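Long-range contact in endonuclease V (Bacillus subtilis, PDB 3GA2), which probably nicks double-stranded DNA at the second phosphodiester bond 3' to a deoxyinosine, a magnesium-dependent step in the repair of deaminated bases: residues Y49-I63 with V72-V84. The protein carries 1 engineered substitution. Numbering follows the deposited sequence.
Sequences YWEQDGEPYGVCCII and VIEKVHSMGRISV
Strands 55-63 and 72-81 run antiparallel, their axes approaching to 4.6 Å, with paired backbone bonds joining Cys60 to Ser78 and Ile62 to Val76; at Gly58 and Gly80 the bond from Gly80 N back to Gly58 O is weak. Just past the end of strand 72-81, Ile82 N still donates to Pro56 O (2.7 Å), with an N-H...O angle of only 135°.

Val59, Cys61, Met79 and His77 share one face, which helix 217-235 partly covers. CG2 of Val59 presses tightly on Met79 CG (3.4 Å; a selenomethionine), and the methyl CD1 of Ile63 lies alongside the aliphatic chain of Lys75, 3.5 Å from CD, while the lysine's amine reaches Glu225. On the other face, under helix 96-105, branched Ile62 and Val76 meet, CB to CG2. There Gly58, with no side chain, leaves room for both the Tyr49 ring and Ile82, whose CD1 comes to the ring edge of Tyr49 at CE2 (3.7 Å). Tyr57, its ring swung beside its own backbone N (chi1 -72°), receives Arg81 CA over one face, 4.0 Å from the centroid, a CH-pi contact.

The hairpin ends one side of the RNase H-like sheet, with 72-81 as the edge strand and 55-66 joining it to strand 41-52, which carries Asp46, a predicted magnesium ligand.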
ATOM      1  N   TYR A  49      -8.216  -5.393 -10.720  1.00 39.91           N
ATOM      2  CA  TYR A  49      -8.568  -6.722 -11.209  1.00 43.77           C
ATOM      3  C   TYR A  49      -9.856  -6.711 -12.018  1.00 42.13           C
ATOM      4  O   TYR A  49     -10.666  -5.792 -11.898  1.00 37.12           O
ATOM      5  CB  TYR A  49      -8.729  -7.694 -10.037  1.00 50.05           C
ATOM      6  CG  TYR A  49      -7.600  -7.639  -9.041  1.00 56.03           C
ATOM      7  CD1 TYR A  49      -7.522  -6.610  -8.102  1.00 55.92           C
ATOM      8  CD2 TYR A  49      -6.596  -8.604  -9.048  1.00 59.28           C
ATOM      9  CE1 TYR A  49      -6.470  -6.543  -7.196  1.00 62.13           C
ATOM     10  CE2 TYR A  49      -5.540  -8.545  -8.147  1.00 62.26           C
ATOM     11  CZ  TYR A  49      -5.484  -7.513  -7.225  1.00 62.75           C
ATOM     12  OH  TYR A  49      -4.436  -7.443  -6.337  1.00 70.62           O
ATOM     13  N   TRP A  50     -10.041  -7.748 -12.833  1.00 45.17           N
ATOM     14  CA  TRP A  50     -11.233  -7.872 -13.665  1.00 42.23           C
ATOM     15  C   TRP A  50     -11.357  -9.296 -14.201  1.00 47.93           C
ATOM     16  O   TRP A  50     -10.358  -9.994 -14.366  1.00 41.62           O
ATOM     17  CB  TRP A  50     -11.157  -6.896 -14.837  1.00 43.41           C
ATOM     18  CG  TRP A  50     -10.177  -7.313 -15.885  1.00 45.98           C
ATOM     19  CD1 TRP A  50     -10.449  -7.999 -17.035  1.00 47.15           C
ATOM     20  CD2 TRP A  50      -8.760  -7.110 -15.863  1.00 42.66           C
ATOM     21  NE1 TRP A  50      -9.286  -8.237 -17.730  1.00 48.52           N
ATOM     22  CE2 TRP A  50      -8.236  -7.704 -17.033  1.00 43.79           C
ATOM     23  CE3 TRP A  50      -7.882  -6.488 -14.966  1.00 41.93           C
ATOM     24  CZ2 TRP A  50      -6.869  -7.690 -17.331  1.00 43.02           C
ATOM     25  CZ3 TRP A  50      -6.523  -6.476 -15.262  1.00 39.74           C
ATOM     26  CH2 TRP A  50      -6.030  -7.074 -16.436  1.00 40.00           C
ATOM     27  N   GLU A  51     -12.591  -9.713 -14.469  1.00 53.85           N
ATOM     28  CA  GLU A  51     -12.868 -11.043 -14.998  1.00 57.55           C
ATOM     29  C   GLU A  51     -12.462 -11.102 -16.467  1.00 56.58           C
ATOM     30  O   GLU A  51     -12.690 -10.151 -17.216  1.00 49.92           O
ATOM     31  CB  GLU A  51     -14.361 -11.362 -14.861  1.00 63.72           C
ATOM     32  CG  GLU A  51     -15.280 -10.322 -15.497  1.00 70.90           C
ATOM     33  CD  GLU A  51     -16.752 -10.702 -15.417  1.00 74.22           C
ATOM     34  OE1 GLU A  51     -17.137 -11.728 -16.019  1.00 76.00           O
ATOM     35  OE2 GLU A  51     -17.524  -9.975 -14.755  1.00 71.90           O
ATOM     36  N   GLN A  52     -11.863 -12.215 -16.883  1.00 55.22           N
ATOM     37  CA  GLN A  52     -11.435 -12.357 -18.270  1.00 57.71           C
ATOM     38  C   GLN A  52     -11.331 -13.809 -18.734  1.00 57.07           C
ATOM     39  O   GLN A  52     -10.466 -14.560 -18.280  1.00 55.21           O
ATOM     40  CB  GLN A  52     -10.090 -11.656 -18.473  1.00 60.66           C
ATOM     41  CG  GLN A  52      -9.661 -11.541 -19.924  1.00 62.72           C
ATOM     42  CD  GLN A  52     -10.651 -10.751 -20.758  1.00 68.10           C
ATOM     43  OE1 GLN A  52     -10.930  -9.585 -20.472  1.00 65.38           O
ATOM     44  NE2 GLN A  52     -11.187 -11.383 -21.797  1.00 74.47           N
ATOM     45  N   ASP A  53     -12.222 -14.190 -19.646  1.00 61.52           N
ATOM     46  CA  ASP A  53     -12.244 -15.537 -20.207  1.00 61.35           C
ATOM     47  C   ASP A  53     -12.377 -16.618 -19.138  1.00 61.09           C
ATOM     48  O   ASP A  53     -12.034 -17.778 -19.371  1.00 60.79           O
ATOM     49  CB  ASP A  53     -10.971 -15.776 -21.029  1.00 66.79           C
ATOM     50  CG  ASP A  53     -11.078 -16.987 -21.933  1.00 67.98           C
ATOM     51  OD1 ASP A  53     -11.938 -16.976 -22.841  1.00 69.83           O
ATOM     52  OD2 ASP A  53     -10.304 -17.948 -21.738  1.00 72.25           O
ATOM     53  N   GLY A  54     -12.876 -16.237 -17.966  1.00 60.79           N
ATOM     54  CA  GLY A  54     -13.043 -17.201 -16.894  1.00 60.97           C
ATOM     55  C   GLY A  54     -11.917 -17.194 -15.877  1.00 60.96           C
ATOM     56  O   GLY A  54     -12.001 -17.872 -14.851  1.00 61.92           O
ATOM     57  N   GLU A  55     -10.857 -16.441 -16.155  1.00 61.02           N
ATOM     58  CA  GLU A  55      -9.727 -16.360 -15.235  1.00 58.45           C
ATOM     59  C   GLU A  55      -9.536 -14.935 -14.732  1.00 51.72           C
ATOM     60  O   GLU A  55      -9.717 -13.973 -15.477  1.00 41.59           O
ATOM     61  CB  GLU A  55      -8.440 -16.845 -15.909  1.00 66.02           C
ATOM     62  CG  GLU A  55      -8.469 -18.306 -16.329  1.00 68.88           C
ATOM     63  CD  GLU A  55      -9.266 -18.528 -17.595  1.00 70.48           C
ATOM     64  OE1 GLU A  55      -9.542 -19.699 -17.932  1.00 74.61           O
ATOM     65  OE2 GLU A  55      -9.607 -17.527 -18.260  1.00 76.39           O
ATOM     66  N   PRO A  56      -9.163 -14.783 -13.453  1.00 49.43           N
ATOM     67  CA  PRO A  56      -8.947 -13.469 -12.842  1.00 46.51           C
ATOM     68  C   PRO A  56      -7.583 -12.872 -13.182  1.00 38.66           C
ATOM     69  O   PRO A  56      -6.559 -13.547 -13.081  1.00 35.43           O
ATOM     70  CB  PRO A  56      -9.089 -13.770 -11.357  1.00 46.16           C
ATOM     71  CG  PRO A  56      -8.429 -15.110 -11.255  1.00 47.93           C
ATOM     72  CD  PRO A  56      -8.996 -15.856 -12.454  1.00 50.54           C
ATOM     73  N   TYR A  57      -7.576 -11.605 -13.584  1.00 33.99           N
ATOM     74  CA  TYR A  57      -6.332 -10.922 -13.922  1.00 34.26           C
ATOM     75  C   TYR A  57      -6.088  -9.708 -13.038  1.00 34.07           C
ATOM     76  O   TYR A  57      -6.978  -9.254 -12.317  1.00 29.28           O
ATOM     77  CB  TYR A  57      -6.335 -10.466 -15.383  1.00 32.58           C
ATOM     78  CG  TYR A  57      -6.193 -11.580 -16.390  1.00 46.07           C
ATOM     79  CD1 TYR A  57      -7.261 -12.431 -16.676  1.00 48.69           C
ATOM     80  CD2 TYR A  57      -4.992 -11.780 -17.068  1.00 44.38           C
ATOM     81  CE1 TYR A  57      -7.136 -13.454 -17.616  1.00 47.69           C
ATOM     82  CE2 TYR A  57      -4.857 -12.798 -18.007  1.00 54.54           C
ATOM     83  CZ  TYR A  57      -5.932 -13.630 -18.276  1.00 45.19           C
ATOM     84  OH  TYR A  57      -5.801 -14.632 -19.208  1.00 50.14           O
ATOM     85  N   GLY A  58      -4.872  -9.177 -13.113  1.00 38.14           N
ATOM     86  CA  GLY A  58      -4.530  -8.016 -12.317  1.00 35.11           C
ATOM     87  C   GLY A  58      -3.424  -7.183 -12.928  1.00 29.96           C
ATOM     88  O   GLY A  58      -2.508  -7.707 -13.564  1.00 24.51           O
ATOM     89  N   VAL A  59      -3.518  -5.873 -12.745  1.00 26.41           N
ATOM     90  CA  VAL A  59      -2.511  -4.961 -13.261  1.00 26.33           C
ATOM     91  C   VAL A  59      -2.030  -4.048 -12.142  1.00 25.68           C
ATOM     92  O   VAL A  59      -2.822  -3.342 -11.516  1.00 17.92           O
ATOM     93  CB  VAL A  59      -3.064  -4.078 -14.395  1.00 26.76           C
ATOM     94  CG1 VAL A  59      -1.974  -3.148 -14.903  1.00 27.23           C
ATOM     95  CG2 VAL A  59      -3.575  -4.945 -15.524  1.00 38.95           C
ATOM     96  N   CYS A  60      -0.727  -4.067 -11.893  1.00 19.79           N
ATOM     97  CA  CYS A  60      -0.145  -3.225 -10.859  1.00 21.96           C
ATOM     98  C   CYS A  60       0.600  -2.070 -11.502  1.00 16.47           C
ATOM     99  O   CYS A  60       1.422  -2.277 -12.393  1.00 16.90           O
ATOM    100  CB  CYS A  60       0.838  -4.017  -9.993  1.00 20.57           C
ATOM    101  SG  CYS A  60       1.864  -2.959  -8.918  1.00 14.76           S
ATOM    102  N   CYS A  61       0.300  -0.858 -11.053  1.00 15.35           N
ATOM    103  CA  CYS A  61       0.961   0.330 -11.564  1.00 13.64           C
ATOM    104  C   CYS A  61       1.733   1.001 -10.444  1.00 16.59           C
ATOM    105  O   CYS A  61       1.266   1.086  -9.305  1.00 16.61           O
ATOM    106  CB  CYS A  61      -0.047   1.343 -12.112  1.00 16.50           C
ATOM    107  SG  CYS A  61      -0.877   0.891 -13.647  1.00 28.40           S
ATOM    108  N   ILE A  62       2.924   1.474 -10.777  1.00 14.35           N
ATOM    109  CA  ILE A  62       3.755   2.188  -9.828  1.00 11.41           C
ATOM    110  C   ILE A  62       4.007   3.542 -10.470  1.00 13.74           C
ATOM    111  O   ILE A  62       4.480   3.626 -11.603  1.00 13.56           O
ATOM    112  CB  ILE A  62       5.102   1.476  -9.582  1.00 10.54           C
ATOM    113  CG1 ILE A  62       4.866   0.147  -8.859  1.00 14.58           C
ATOM    114  CG2 ILE A  62       6.024   2.368  -8.751  1.00 19.50           C
ATOM    115  CD1 ILE A  62       6.133  -0.653  -8.603  1.00 13.94           C
ATOM    116  N   ILE A  63       3.655   4.600  -9.750  1.00 10.51           N
ATOM    117  CA  ILE A  63       3.847   5.957 -10.233  1.00 10.41           C
ATOM    118  C   ILE A  63       4.874   6.602  -9.320  1.00  6.74           C
ATOM    119  O   ILE A  63       4.669   6.656  -8.112  1.00 11.62           O
ATOM    120  CB  ILE A  63       2.552   6.780 -10.142  1.00  6.81           C
ATOM    121  CG1 ILE A  63       1.406   6.023 -10.808  1.00  6.81           C
ATOM    122  CG2 ILE A  63       2.759   8.138 -10.793  1.00 13.23           C
ATOM    123  CD1 ILE A  63       1.613   5.769 -12.289  1.00  3.69           C
ATOM    124  N   VAL A  72       5.402  13.764 -12.038  1.00 15.41           N
ATOM    125  CA  VAL A  72       5.619  12.362 -12.366  1.00 14.66           C
ATOM    126  C   VAL A  72       6.928  12.212 -13.132  1.00 17.33           C
ATOM    127  O   VAL A  72       7.143  12.877 -14.145  1.00 12.83           O
ATOM    128  CB  VAL A  72       4.459  11.821 -13.222  1.00 14.94           C
ATOM    129  CG1 VAL A  72       4.707  10.374 -13.590  1.00 12.98           C
ATOM    130  CG2 VAL A  72       3.155  11.967 -12.463  1.00  9.95           C
ATOM    131  N   ILE A  73       7.806  11.343 -12.645  1.00 13.62           N
ATOM    132  CA  ILE A  73       9.082  11.136 -13.308  1.00 17.80           C
ATOM    133  C   ILE A  73       9.200   9.759 -13.929  1.00  9.77           C
ATOM    134  O   ILE A  73      10.045   9.534 -14.789  1.00 13.60           O
ATOM    135  CB  ILE A  73      10.264  11.354 -12.338  1.00 14.61           C
ATOM    136  CG1 ILE A  73      10.155  10.399 -11.149  1.00 17.89           C
ATOM    137  CG2 ILE A  73      10.279  12.797 -11.882  1.00 12.16           C
ATOM    138  CD1 ILE A  73      11.253  10.578 -10.121  1.00 16.58           C
ATOM    139  N   GLU A  74       8.357   8.831 -13.495  1.00 15.57           N
ATOM    140  CA  GLU A  74       8.397   7.484 -14.042  1.00  7.98           C
ATOM    141  C   GLU A  74       7.102   6.714 -13.791  1.00 15.08           C
ATOM    142  O   GLU A  74       6.448   6.878 -12.759  1.00 14.93           O
ATOM    143  CB  GLU A  74       9.592   6.711 -13.453  1.00 14.74           C
ATOM    144  CG  GLU A  74       9.665   5.247 -13.891  1.00 14.58           C
ATOM    145  CD  GLU A  74      10.947   4.550 -13.458  1.00 19.89           C
ATOM    146  OE1 GLU A  74      11.362   4.706 -12.289  1.00 24.22           O
ATOM    147  OE2 GLU A  74      11.536   3.828 -14.286  1.00 18.92           O
ATOM    148  N   LYS A  75       6.734   5.879 -14.755  1.00 17.17           N
ATOM    149  CA  LYS A  75       5.538   5.059 -14.638  1.00 16.25           C
ATOM    150  C   LYS A  75       5.832   3.676 -15.200  1.00 13.79           C
ATOM    151  O   LYS A  75       6.413   3.543 -16.278  1.00 13.72           O
ATOM    152  CB  LYS A  75       4.360   5.689 -15.394  1.00 21.90           C
ATOM    153  CG  LYS A  75       3.916   7.027 -14.832  1.00 28.66           C
ATOM    154  CD  LYS A  75       2.510   7.399 -15.273  1.00 37.70           C
ATOM    155  CE  LYS A  75       2.418   7.616 -16.768  1.00 45.11           C
ATOM    156  NZ  LYS A  75       1.041   8.007 -17.174  1.00 47.40           N
ATOM    157  N   VAL A  76       5.461   2.647 -14.450  1.00  8.05           N
ATOM    158  CA  VAL A  76       5.668   1.269 -14.884  1.00 11.02           C
ATOM    159  C   VAL A  76       4.458   0.463 -14.478  1.00  9.46           C
ATOM    160  O   VAL A  76       3.657   0.903 -13.655  1.00 14.58           O
ATOM    161  CB  VAL A  76       6.909   0.618 -14.218  1.00 15.99           C
ATOM    162  CG1 VAL A  76       8.177   1.319 -14.668  1.00  5.79           C
ATOM    163  CG2 VAL A  76       6.771   0.663 -12.696  1.00 16.47           C
ATOM    164  N   HIS A  77       4.315  -0.720 -15.054  1.00  8.88           N
ATOM    165  CA  HIS A  77       3.193  -1.556 -14.692  1.00 16.07           C
ATOM    166  C   HIS A  77       3.520  -3.010 -14.959  1.00 19.30           C
ATOM    167  O   HIS A  77       4.432  -3.334 -15.720  1.00 19.05           O
ATOM    168  CB  HIS A  77       1.932  -1.142 -15.458  1.00  9.92           C
ATOM    169  CG  HIS A  77       1.969  -1.478 -16.913  1.00 12.22           C
ATOM    170  ND1 HIS A  77       1.722  -2.748 -17.389  1.00 13.79           N
ATOM    171  CD2 HIS A  77       2.258  -0.721 -17.995  1.00 13.18           C
ATOM    172  CE1 HIS A  77       1.859  -2.758 -18.702  1.00 17.66           C
ATOM    173  NE2 HIS A  77       2.186  -1.538 -19.095  1.00 21.47           N
ATOM    174  N   SER A  78       2.768  -3.879 -14.304  1.00 18.11           N
ATOM    175  CA  SER A  78       2.939  -5.307 -14.441  1.00 21.13           C
ATOM    176  C   SER A  78       1.540  -5.845 -14.706  1.00 21.33           C
ATOM    177  O   SER A  78       0.561  -5.323 -14.169  1.00 22.45           O
ATOM    178  CB  SER A  78       3.503  -5.880 -13.139  1.00 22.04           C
ATOM    179  OG  SER A  78       3.891  -7.232 -13.300  1.00 51.60           O
HETATM  180  N   MSE A  79       1.437  -6.873 -15.542  1.00 21.99           N
HETATM  181  CA  MSE A  79       0.140  -7.457 -15.861  1.00 21.20           C
HETATM  182  C   MSE A  79       0.263  -8.966 -16.029  1.00 20.07           C
HETATM  183  O   MSE A  79       1.251  -9.456 -16.575  1.00 20.89           O
HETATM  184  CB  MSE A  79      -0.418  -6.815 -17.136  1.00 33.90           C
HETATM  185  CG  MSE A  79      -1.857  -7.187 -17.474  1.00 47.16           C
HETATM  186 SE   MSE A  79      -2.035  -8.815 -18.519  1.00 58.36          SE
HETATM  187  CE  MSE A  79      -1.713  -8.055 -20.268  1.00 45.86           C
ATOM    188  N   GLY A  80      -0.739  -9.695 -15.542  1.00 21.48           N
ATOM    189  CA  GLY A  80      -0.736 -11.145 -15.641  1.00 30.16           C
ATOM    190  C   GLY A  80      -1.911 -11.784 -14.916  1.00 29.71           C
ATOM    191  O   GLY A  80      -2.542 -11.152 -14.069  1.00 20.79           O
ATOM    192  N   ARG A  81      -2.211 -13.039 -15.239  1.00 36.69           N
ATOM    193  CA  ARG A  81      -3.322 -13.738 -14.595  1.00 45.07           C
ATOM    194  C   ARG A  81      -3.029 -13.914 -13.110  1.00 49.52           C
ATOM    195  O   ARG A  81      -1.999 -14.472 -12.731  1.00 54.57           O
ATOM    196  CB  ARG A  81      -3.544 -15.111 -15.243  1.00 52.46           C
ATOM    197  CG  ARG A  81      -4.792 -15.839 -14.747  1.00 58.83           C
ATOM    198  CD  ARG A  81      -4.984 -17.163 -15.466  1.00 62.94           C
ATOM    199  NE  ARG A  81      -3.937 -18.125 -15.132  1.00 65.06           N
ATOM    200  CZ  ARG A  81      -3.804 -18.699 -13.940  1.00 63.14           C
ATOM    201  NH1 ARG A  81      -4.654 -18.409 -12.964  1.00 53.64           N
ATOM    202  NH2 ARG A  81      -2.819 -19.559 -13.724  1.00 65.48           N
ATOM    203  N   ILE A  82      -3.936 -13.427 -12.272  1.00 46.85           N
ATOM    204  CA  ILE A  82      -3.768 -13.531 -10.830  1.00 44.86           C
ATOM    205  C   ILE A  82      -4.099 -14.953 -10.384  1.00 42.80           C
ATOM    206  O   ILE A  82      -5.013 -15.579 -10.919  1.00 40.73           O
ATOM    207  CB  ILE A  82      -4.697 -12.540 -10.095  1.00 41.14           C
ATOM    208  CG1 ILE A  82      -3.996 -12.002  -8.850  1.00 46.09           C
ATOM    209  CG2 ILE A  82      -6.004 -13.217  -9.708  1.00 48.15           C
ATOM    210  CD1 ILE A  82      -2.902 -11.008  -9.164  1.00 41.57           C
ATOM    211  N   SER A  83      -3.360 -15.456  -9.402  1.00 42.33           N
ATOM    212  CA  SER A  83      -3.584 -16.805  -8.895  1.00 48.49           C
ATOM    213  C   SER A  83      -4.897 -16.911  -8.120  1.00 51.35           C
ATOM    214  O   SER A  83      -5.186 -16.089  -7.251  1.00 50.63           O
ATOM    215  CB  SER A  83      -2.420 -17.228  -7.993  1.00 53.80           C
ATOM    216  OG  SER A  83      -2.297 -16.368  -6.874  1.00 62.54           O
ATOM    217  N   VAL A  84      -5.691 -17.927  -8.443  1.00 52.43           N
ATOM    218  CA  VAL A  84      -6.971 -18.143  -7.774  1.00 55.10           C
ATOM    219  C   VAL A  84      -6.747 -18.492  -6.304  1.00 53.75           C
ATOM    220  O   VAL A  84      -6.004 -19.418  -5.983  1.00 54.46           O
ATOM    221  CB  VAL A  84      -7.765 -19.283  -8.449  1.00 56.37           C
ATOM    222  CG1 VAL A  84      -6.897 -20.526  -8.561  1.00 60.11           C
ATOM    223  CG2 VAL A  84      -9.027 -19.584  -7.651  1.00 51.09           C
TER